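Local coordinates for A151R (African swine fever virus Georgia 2007/1, PDB 7CMA), which is a zinc-binding non-structural protein of the virus, possibly an oxygenase, at residues 22-27 against 144-149; 41-46 against 50-55. All coordinates share one frame; numbering follows the deposited sequence.

Contact 1: residues 22-27 against 144-149; sequences YHELEN and SFYPFT
The side chains of E24 and Y146 reach toward each other from opposite directions and meet in one hydrogen bond, the only contact between residues 22-27 of helix 3-28 and the loop residues 144-149. The phenol is the donor: Y146 OH lies 2.6 Å from E24 OE2, which accepts through its anti lone pair, on the side turned away from OE1. The other oxygen, OE1, is hydrogen-bonded to the hydroxyl of S94 in strand 90-94, so the carboxylate is shared between the loop and the five-stranded sheet.

Around the bond, the carboxylate approaches the ring at its edge: E24 OE2 lies in the plane of the phenol, 3.3 Å from Y146 CE2, while the carboxylate plane stands steeply to the ring, at 79°. Length makes the bond possible, because E24 CA and Y146 CA are 11.3 Å apart. Tyrosine spans most of that gap with a rigid ring that ends in a donor; glutamate, bent at chi2 (-64°), supplies a flexible arm with an acceptor at its end. Further along the loop, F148 packs against K16, L17 and C20 of the same helix, and Y146 also touches C20, so apolar contacts one to two turns back accompany the polar one.

With just 81 Å² buried between the segments, the chemistry is that of a point attachment. A short bond from a neutral phenol to a carboxylate suggests a charge-assisted interaction, and the two hydrogen bonds on E24 would be expected to stabilise its ionised form.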
ATOM      1  N   TYR A  22     -10.325 -16.856  -2.500  1.00 45.85           N
ATOM      2  CA  TYR A  22     -11.653 -17.287  -1.997  1.00 44.34           C
ATOM      3  C   TYR A  22     -12.728 -16.878  -3.007  1.00 42.10           C
ATOM      4  O   TYR A  22     -13.565 -17.726  -3.381  1.00 53.90           O
ATOM      5  CB  TYR A  22     -11.936 -16.694  -0.612  1.00 49.54           C
ATOM      6  CG  TYR A  22     -13.363 -16.844  -0.145  1.00 52.22           C
ATOM      7  CD1 TYR A  22     -13.861 -18.075   0.251  1.00 63.15           C
ATOM      8  CD2 TYR A  22     -14.247 -15.778  -0.191  1.00 60.22           C
ATOM      9  CE1 TYR A  22     -15.178 -18.230   0.650  1.00 62.50           C
ATOM     10  CE2 TYR A  22     -15.573 -15.918   0.189  1.00 62.36           C
ATOM     11  CZ  TYR A  22     -16.032 -17.143   0.638  1.00 62.67           C
ATOM     12  OH  TYR A  22     -17.330 -17.292   1.043  1.00 60.37           O
ATOM     13  N   HIS A  23     -12.727 -15.607  -3.402  1.00 50.54           N
ATOM     14  CA  HIS A  23     -13.753 -15.015  -4.300  1.00 56.50           C
ATOM     15  C   HIS A  23     -13.649 -15.664  -5.683  1.00 56.70           C
ATOM     16  O   HIS A  23     -14.693 -16.067  -6.217  1.00 55.07           O
ATOM     17  CB  HIS A  23     -13.607 -13.489  -4.352  1.00 61.03           C
ATOM     18  CG  HIS A  23     -14.049 -12.805  -3.098  1.00 77.56           C
ATOM     19  ND1 HIS A  23     -15.121 -13.260  -2.346  1.00 84.23           N
ATOM     20  CD2 HIS A  23     -13.557 -11.730  -2.443  1.00 78.53           C
ATOM     21  CE1 HIS A  23     -15.264 -12.495  -1.283  1.00 78.81           C
ATOM     22  NE2 HIS A  23     -14.321 -11.548  -1.320  1.00 79.06           N
ATOM     23  N   GLU A  24     -12.421 -15.875  -6.170  1.00 51.54           N
ATOM     24  CA  GLU A  24     -12.156 -16.498  -7.495  1.00 51.28           C
ATOM     25  C   GLU A  24     -12.701 -17.931  -7.497  1.00 49.19           C
ATOM     26  O   GLU A  24     -13.429 -18.278  -8.451  1.00 51.99           O
ATOM     27  CB  GLU A  24     -10.659 -16.455  -7.818  1.00 45.80           C
ATOM     28  CG  GLU A  24     -10.201 -15.119  -8.379  1.00 49.11           C
ATOM     29  CD  GLU A  24     -10.810 -14.755  -9.723  1.00 52.56           C
ATOM     30  OE1 GLU A  24     -11.242 -15.671 -10.439  1.00 54.02           O
ATOM     31  OE2 GLU A  24     -10.862 -13.557 -10.041  1.00 51.96           O
ATOM     32  N   LEU A  25     -12.491 -18.671  -6.403  1.00 52.18           N
ATOM     33  CA  LEU A  25     -12.983 -20.066  -6.250  1.00 46.11           C
ATOM     34  C   LEU A  25     -14.519 -20.072  -6.174  1.00 60.96           C
ATOM     35  O   LEU A  25     -15.132 -20.988  -6.762  1.00 53.89           O
ATOM     36  CB  LEU A  25     -12.364 -20.695  -4.999  1.00 51.00           C
ATOM     37  CG  LEU A  25     -11.359 -21.816  -5.254  1.00 55.25           C
ATOM     38  CD1 LEU A  25     -11.150 -22.649  -4.001  1.00 62.99           C
ATOM     39  CD2 LEU A  25     -11.802 -22.698  -6.409  1.00 54.67           C
ATOM     40  N   GLU A  26     -15.112 -19.092  -5.481  1.00 54.09           N
ATOM     41  CA  GLU A  26     -16.582 -19.020  -5.261  1.00 66.50           C
ATOM     42  C   GLU A  26     -17.279 -18.583  -6.556  1.00 67.45           C
ATOM     43  O   GLU A  26     -18.477 -18.875  -6.702  1.00 68.64           O
ATOM     44  CB  GLU A  26     -16.920 -18.062  -4.115  1.00 63.74           C
ATOM     45  CG  GLU A  26     -17.028 -18.745  -2.761  1.00 67.27           C
ATOM     46  CD  GLU A  26     -18.128 -19.788  -2.652  1.00 70.03           C
ATOM     47  OE1 GLU A  26     -19.239 -19.533  -3.157  1.00 72.46           O
ATOM     48  OE2 GLU A  26     -17.872 -20.852  -2.054  1.00 61.18           O
ATOM     49  N   ASN A  27     -16.543 -17.939  -7.468  1.00 69.24           N
ATOM     50  CA  ASN A  27     -17.104 -17.398  -8.737  1.00 70.72           C
ATOM     51  C   ASN A  27     -16.935 -18.438  -9.850  1.00 67.42           C
ATOM     52  O   ASN A  27     -17.960 -18.881 -10.400  1.00 76.12           O
ATOM     53  CB  ASN A  27     -16.462 -16.061  -9.116  1.00 78.92           C
ATOM     54  CG  ASN A  27     -16.863 -14.937  -8.186  1.00 91.43           C
ATOM     55  OD1 ASN A  27     -17.808 -15.074  -7.409  1.00108.54           O
ATOM     56  ND2 ASN A  27     -16.132 -13.836  -8.232  1.00 87.01           N
ATOM     57  N   SER A 144      -6.367  -6.298 -17.793  1.00 47.64           N
ATOM     58  CA  SER A 144      -5.920  -5.910 -16.436  1.00 49.03           C
ATOM     59  C   SER A 144      -5.604  -7.164 -15.630  1.00 42.11           C
ATOM     60  O   SER A 144      -6.189  -8.209 -15.909  1.00 47.66           O
ATOM     61  CB  SER A 144      -6.963  -5.098 -15.731  1.00 46.49           C
ATOM     62  OG  SER A 144      -8.145  -5.859 -15.549  1.00 49.13           O
ATOM     63  N   PHE A 145      -4.732  -7.026 -14.642  1.00 43.43           N
ATOM     64  CA  PHE A 145      -4.434  -8.173 -13.763  1.00 43.79           C
ATOM     65  C   PHE A 145      -4.481  -7.739 -12.296  1.00 50.09           C
ATOM     66  O   PHE A 145      -4.264  -6.549 -12.039  1.00 48.41           O
ATOM     67  CB  PHE A 145      -3.026  -8.703 -14.039  1.00 47.03           C
ATOM     68  CG  PHE A 145      -2.730  -9.233 -15.418  1.00 37.79           C
ATOM     69  CD1 PHE A 145      -2.930 -10.567 -15.721  1.00 39.24           C
ATOM     70  CD2 PHE A 145      -2.198  -8.411 -16.397  1.00 43.02           C
ATOM     71  CE1 PHE A 145      -2.643 -11.057 -16.984  1.00 42.52           C
ATOM     72  CE2 PHE A 145      -1.914  -8.902 -17.661  1.00 38.07           C
ATOM     73  CZ  PHE A 145      -2.137 -10.224 -17.951  1.00 39.75           C
ATOM     74  N   TYR A 146      -4.818  -8.651 -11.382  1.00 51.81           N
ATOM     75  CA  TYR A 146      -4.715  -8.411  -9.920  1.00 45.83           C
ATOM     76  C   TYR A 146      -3.316  -7.893  -9.601  1.00 47.41           C
ATOM     77  O   TYR A 146      -2.339  -8.283 -10.237  1.00 45.27           O
ATOM     78  CB  TYR A 146      -5.036  -9.692  -9.149  1.00 46.33           C
ATOM     79  CG  TYR A 146      -6.493 -10.076  -9.143  1.00 48.64           C
ATOM     80  CD1 TYR A 146      -7.433  -9.299  -8.486  1.00 52.75           C
ATOM     81  CD2 TYR A 146      -6.930 -11.244  -9.751  1.00 43.70           C
ATOM     82  CE1 TYR A 146      -8.774  -9.642  -8.476  1.00 50.07           C
ATOM     83  CE2 TYR A 146      -8.266 -11.604  -9.747  1.00 48.44           C
ATOM     84  CZ  TYR A 146      -9.183 -10.825  -9.064  1.00 43.97           C
ATOM     85  OH  TYR A 146     -10.496 -11.182  -9.048  1.00 44.77           O
ATOM     86  N   PRO A 147      -3.169  -6.983  -8.616  1.00 51.63           N
ATOM     87  CA  PRO A 147      -1.846  -6.546  -8.182  1.00 47.69           C
ATOM     88  C   PRO A 147      -0.956  -7.721  -7.735  1.00 52.20           C
ATOM     89  O   PRO A 147       0.257  -7.608  -7.841  1.00 53.26           O
ATOM     90  CB  PRO A 147      -2.137  -5.589  -7.010  1.00 58.25           C
ATOM     91  CG  PRO A 147      -3.534  -5.968  -6.541  1.00 49.19           C
ATOM     92  CD  PRO A 147      -4.253  -6.437  -7.786  1.00 48.10           C
ATOM     93  N   PHE A 148      -1.575  -8.842  -7.348  1.00 43.17           N
ATOM     94  CA  PHE A 148      -0.880 -10.081  -6.906  1.00 41.46           C
ATOM     95  C   PHE A 148      -0.234 -10.763  -8.119  1.00 40.21           C
ATOM     96  O   PHE A 148      -0.978 -11.287  -8.958  1.00 36.95           O
ATOM     97  CB  PHE A 148      -1.861 -11.031  -6.212  1.00 39.94           C
ATOM     98  CG  PHE A 148      -2.654 -10.414  -5.087  1.00 44.69           C
ATOM     99  CD1 PHE A 148      -2.034 -10.037  -3.904  1.00 48.09           C
ATOM    100  CD2 PHE A 148      -4.014 -10.172  -5.225  1.00 47.58           C
ATOM    101  CE1 PHE A 148      -2.761  -9.449  -2.879  1.00 44.24           C
ATOM    102  CE2 PHE A 148      -4.738  -9.583  -4.198  1.00 51.07           C
ATOM    103  CZ  PHE A 148      -4.111  -9.223  -3.029  1.00 44.88           C
ATOM    104  N   THR A 149       1.099 -10.843  -8.144  1.00 40.57           N
ATOM    105  CA  THR A 149       1.884 -11.447  -9.252  1.00 44.72           C
ATOM    106  C   THR A 149       1.623 -12.959  -9.313  1.00 44.84           C
ATOM    107  O   THR A 149       1.903 -13.554 -10.371  1.00 46.34           O
ATOM    108  CB  THR A 149       3.389 -11.175  -9.111  1.00 46.74           C
ATOM    109  OG1 THR A 149       3.826 -11.756  -7.883  1.00 52.77           O
ATOM    110  CG2 THR A 149       3.736  -9.702  -9.151  1.00 50.45           C
TER

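Contact 2: residues 41-46 against 50-55; sequences SEISYI and YKYFTF
K51 NZ is held by I46 O, at 2.8 Å, and by T49 OG1, with D66 adding a weak, long ion pair. The lysine chain bends at chi2 to bring NZ back over the strand end. A long, flexible cation suits this site beside the turn, where it can reach a backbone carbonyl and a hydroxyl together.

Two hydrogen-bonded pairs, E42 with F53 and S44 with K51, carry the backbone ladder. The bond from K51 N to S44 O is nearly straight, at 170° about the hydrogen, whereas that from E42 N to F53 O is bent to 135°. They make an antiparallel beta hairpin of strands 38-46 and 49-55, flanked in the five-stranded sheet by strands 30-35 and 61-66.

I43, Y45, Y50 and Y52 share a face. The edge of Y45 meets the face of Y50 in a T-shaped stack, Y45 CD1 standing over the ring centre with the planes at 68°. I43 divides its branches, CG2 lying 3.7 Å from Y50 CD1 and CG1 3.6 Å from Y52 CD1; its branched shape fits between two rings, and I75 and I79 of helix 72-84 cover it. Y50 OH bonds to S72.

On the other face E42 extends fully alongside F53, and S44 OG donates to E42 OE2 over 2.8 Å and also bonds to T30. E42 OE1 comes to the edge of the F55 ring, 3.5 Å from F55 CZ, while I46 CD1 reaches the edge of the F53 ring.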
ATOM      1  N   SER A  41      -1.306 -29.123 -10.546  1.00 46.25           N
ATOM      2  CA  SER A  41      -2.536 -29.494  -9.802  1.00 43.85           C
ATOM      3  C   SER A  41      -3.745 -28.711 -10.323  1.00 42.55           C
ATOM      4  O   SER A  41      -3.555 -27.712 -11.061  1.00 40.34           O
ATOM      5  CB  SER A  41      -2.356 -29.297  -8.315  1.00 50.92           C
ATOM      6  OG  SER A  41      -1.202 -28.527  -8.041  1.00 69.72           O
ATOM      7  N   GLU A  42      -4.936 -29.101  -9.860  1.00 39.55           N
ATOM      8  CA  GLU A  42      -6.237 -28.486 -10.225  1.00 42.95           C
ATOM      9  C   GLU A  42      -7.212 -28.685  -9.062  1.00 45.52           C
ATOM     10  O   GLU A  42      -7.282 -29.810  -8.536  1.00 47.81           O
ATOM     11  CB  GLU A  42      -6.787 -29.115 -11.510  1.00 52.36           C
ATOM     12  CG  GLU A  42      -8.138 -28.554 -11.934  1.00 51.56           C
ATOM     13  CD  GLU A  42      -8.734 -29.172 -13.190  1.00 55.58           C
ATOM     14  OE1 GLU A  42      -8.008 -29.888 -13.893  1.00 52.55           O
ATOM     15  OE2 GLU A  42      -9.937 -28.950 -13.448  1.00 57.18           O
ATOM     16  N   ILE A  43      -7.856 -27.609  -8.621  1.00 41.25           N
ATOM     17  CA  ILE A  43      -8.986 -27.678  -7.658  1.00 42.78           C
ATOM     18  C   ILE A  43     -10.247 -27.172  -8.354  1.00 40.90           C
ATOM     19  O   ILE A  43     -10.207 -26.057  -8.913  1.00 46.20           O
ATOM     20  CB  ILE A  43      -8.664 -26.894  -6.372  1.00 42.24           C
ATOM     21  CG1 ILE A  43      -7.516 -27.557  -5.605  1.00 47.71           C
ATOM     22  CG2 ILE A  43      -9.904 -26.744  -5.507  1.00 45.49           C
ATOM     23  CD1 ILE A  43      -6.586 -26.587  -4.922  1.00 45.27           C
ATOM     24  N   SER A  44     -11.222 -28.060  -8.524  1.00 46.34           N
ATOM     25  CA  SER A  44     -12.475 -27.765  -9.263  1.00 48.75           C
ATOM     26  C   SER A  44     -13.674 -28.262  -8.458  1.00 44.56           C
ATOM     27  O   SER A  44     -13.583 -29.350  -7.878  1.00 47.66           O
ATOM     28  CB  SER A  44     -12.440 -28.370 -10.640  1.00 42.76           C
ATOM     29  OG  SER A  44     -11.426 -27.764 -11.419  1.00 52.11           O
ATOM     30  N   TYR A  45     -14.710 -27.435  -8.349  1.00 47.04           N
ATOM     31  CA  TYR A  45     -16.009 -27.802  -7.737  1.00 46.25           C
ATOM     32  C   TYR A  45     -16.801 -28.655  -8.732  1.00 39.87           C
ATOM     33  O   TYR A  45     -17.146 -28.126  -9.798  1.00 39.78           O
ATOM     34  CB  TYR A  45     -16.779 -26.548  -7.329  1.00 47.89           C
ATOM     35  CG  TYR A  45     -17.942 -26.814  -6.411  1.00 58.74           C
ATOM     36  CD1 TYR A  45     -17.739 -27.109  -5.073  1.00 62.24           C
ATOM     37  CD2 TYR A  45     -19.241 -26.838  -6.892  1.00 61.73           C
ATOM     38  CE1 TYR A  45     -18.802 -27.361  -4.222  1.00 67.86           C
ATOM     39  CE2 TYR A  45     -20.316 -27.084  -6.054  1.00 63.04           C
ATOM     40  CZ  TYR A  45     -20.095 -27.352  -4.715  1.00 64.02           C
ATOM     41  OH  TYR A  45     -21.146 -27.617  -3.889  1.00 76.14           O
ATOM     42  N   ILE A  46     -16.829 -29.969  -8.495  1.00 51.37           N
ATOM     43  CA  ILE A  46     -17.568 -30.984  -9.306  1.00 50.55           C
ATOM     44  C   ILE A  46     -18.555 -31.707  -8.388  1.00 50.57           C
ATOM     45  O   ILE A  46     -18.102 -32.310  -7.398  1.00 58.98           O
ATOM     46  CB  ILE A  46     -16.591 -31.970  -9.976  1.00 57.17           C
ATOM     47  CG1 ILE A  46     -15.281 -31.281 -10.374  1.00 55.02           C
ATOM     48  CG2 ILE A  46     -17.260 -32.671 -11.151  1.00 61.33           C
ATOM     49  CD1 ILE A  46     -14.692 -31.761 -11.676  1.00 55.44           C
ATOM     50  N   TYR A  50     -15.341 -29.994  -3.685  1.00 53.46           N
ATOM     51  CA  TYR A  50     -14.090 -29.678  -4.414  1.00 52.88           C
ATOM     52  C   TYR A  50     -13.271 -30.957  -4.566  1.00 51.97           C
ATOM     53  O   TYR A  50     -13.273 -31.789  -3.638  1.00 51.99           O
ATOM     54  CB  TYR A  50     -13.304 -28.593  -3.679  1.00 50.13           C
ATOM     55  CG  TYR A  50     -13.857 -27.198  -3.833  1.00 51.70           C
ATOM     56  CD1 TYR A  50     -13.563 -26.436  -4.950  1.00 50.68           C
ATOM     57  CD2 TYR A  50     -14.657 -26.631  -2.855  1.00 52.64           C
ATOM     58  CE1 TYR A  50     -14.055 -25.151  -5.098  1.00 51.61           C
ATOM     59  CE2 TYR A  50     -15.150 -25.343  -2.983  1.00 53.49           C
ATOM     60  CZ  TYR A  50     -14.831 -24.593  -4.098  1.00 55.48           C
ATOM     61  OH  TYR A  50     -15.283 -23.312  -4.220  1.00 54.63           O
ATOM     62  N   LYS A  51     -12.693 -31.153  -5.754  1.00 52.53           N
ATOM     63  CA  LYS A  51     -11.776 -32.279  -6.066  1.00 50.19           C
ATOM     64  C   LYS A  51     -10.385 -31.720  -6.369  1.00 50.71           C
ATOM     65  O   LYS A  51     -10.296 -30.700  -7.087  1.00 53.67           O
ATOM     66  CB  LYS A  51     -12.314 -33.091  -7.249  1.00 50.68           C
ATOM     67  CG  LYS A  51     -13.258 -34.222  -6.868  1.00 55.00           C
ATOM     68  CD  LYS A  51     -14.700 -33.792  -6.730  1.00 57.77           C
ATOM     69  CE  LYS A  51     -15.663 -34.959  -6.739  1.00 67.09           C
ATOM     70  NZ  LYS A  51     -16.994 -34.570  -6.217  1.00 71.68           N
ATOM     71  N   TYR A  52      -9.354 -32.348  -5.800  1.00 53.41           N
ATOM     72  CA  TYR A  52      -7.929 -31.956  -5.962  1.00 56.67           C
ATOM     73  C   TYR A  52      -7.234 -32.973  -6.871  1.00 55.68           C
ATOM     74  O   TYR A  52      -7.000 -34.112  -6.420  1.00 48.23           O
ATOM     75  CB  TYR A  52      -7.249 -31.858  -4.593  1.00 55.40           C
ATOM     76  CG  TYR A  52      -5.775 -31.539  -4.634  1.00 61.30           C
ATOM     77  CD1 TYR A  52      -5.306 -30.419  -5.303  1.00 56.86           C
ATOM     78  CD2 TYR A  52      -4.858 -32.304  -3.932  1.00 56.37           C
ATOM     79  CE1 TYR A  52      -3.957 -30.100  -5.319  1.00 57.48           C
ATOM     80  CE2 TYR A  52      -3.506 -31.999  -3.939  1.00 57.69           C
ATOM     81  CZ  TYR A  52      -3.054 -30.893  -4.636  1.00 60.61           C
ATOM     82  OH  TYR A  52      -1.728 -30.567  -4.630  1.00 63.91           O
ATOM     83  N   PHE A  53      -7.085 -32.616  -8.153  1.00 56.44           N
ATOM     84  CA  PHE A  53      -6.361 -33.400  -9.190  1.00 49.62           C
ATOM     85  C   PHE A  53      -4.884 -33.002  -9.184  1.00 53.91           C
ATOM     86  O   PHE A  53      -4.582 -31.803  -9.349  1.00 49.98           O
ATOM     87  CB  PHE A  53      -6.963 -33.160 -10.577  1.00 43.98           C
ATOM     88  CG  PHE A  53      -8.463 -33.281 -10.654  1.00 49.22           C
ATOM     89  CD1 PHE A  53      -9.071 -34.523 -10.781  1.00 48.70           C
ATOM     90  CD2 PHE A  53      -9.265 -32.152 -10.674  1.00 52.66           C
ATOM     91  CE1 PHE A  53     -10.451 -34.629 -10.875  1.00 53.96           C
ATOM     92  CE2 PHE A  53     -10.647 -32.263 -10.746  1.00 47.23           C
ATOM     93  CZ  PHE A  53     -11.237 -33.502 -10.825  1.00 47.81           C
ATOM     94  N   THR A  54      -3.995 -33.986  -9.047  1.00 51.27           N
ATOM     95  CA  THR A  54      -2.529 -33.788  -9.190  1.00 56.27           C
ATOM     96  C   THR A  54      -2.062 -34.443 -10.495  1.00 56.33           C
ATOM     97  O   THR A  54      -2.583 -35.527 -10.825  1.00 55.59           O
ATOM     98  CB  THR A  54      -1.793 -34.322  -7.957  1.00 58.20           C
ATOM     99  OG1 THR A  54      -2.226 -33.549  -6.837  1.00 55.53           O
ATOM    100  CG2 THR A  54      -0.287 -34.251  -8.084  1.00 68.47           C
ATOM    101  N   PHE A  55      -1.226 -33.737 -11.267  1.00 51.26           N
ATOM    102  CA  PHE A  55      -0.742 -34.153 -12.610  1.00 47.35           C
ATOM    103  C   PHE A  55       0.768 -34.424 -12.546  1.00 53.96           C
ATOM    104  O   PHE A  55       1.440 -33.875 -11.658  1.00 53.05           O
ATOM    105  CB  PHE A  55      -1.066 -33.081 -13.653  1.00 48.92           C
ATOM    106  CG  PHE A  55      -2.519 -32.681 -13.726  1.00 58.70           C
ATOM    107  CD1 PHE A  55      -3.468 -33.529 -14.280  1.00 62.73           C
ATOM    108  CD2 PHE A  55      -2.932 -31.432 -13.288  1.00 59.87           C
ATOM    109  CE1 PHE A  55      -4.796 -33.140 -14.380  1.00 59.18           C
ATOM    110  CE2 PHE A  55      -4.261 -31.049 -13.384  1.00 56.81           C
ATOM    111  CZ  PHE A  55      -5.190 -31.904 -13.928  1.00 59.66           C
TER

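Overall arrangement
Contact 2 is much the larger and partly buried, uniting neighbouring strands of the five-stranded sheet through a backbone ladder and aromatic and aliphatic packing. Contact 1 lies at the surface and joins the end of helix 3-28 to a late loop that follows the zinc-ligand cysteines C139 and C142, with one side-chain bond between the two segments. Their centres are 18 Å apart, and the hairpin falls within the chain between the two segments of contact 1. Helix 3-28 links them: L25 O weakly accepts from Y50 OH, and S72 serves both E26 and Y50. Near its C-terminal end the helix meets the hairpin at L25 and the loop at E24.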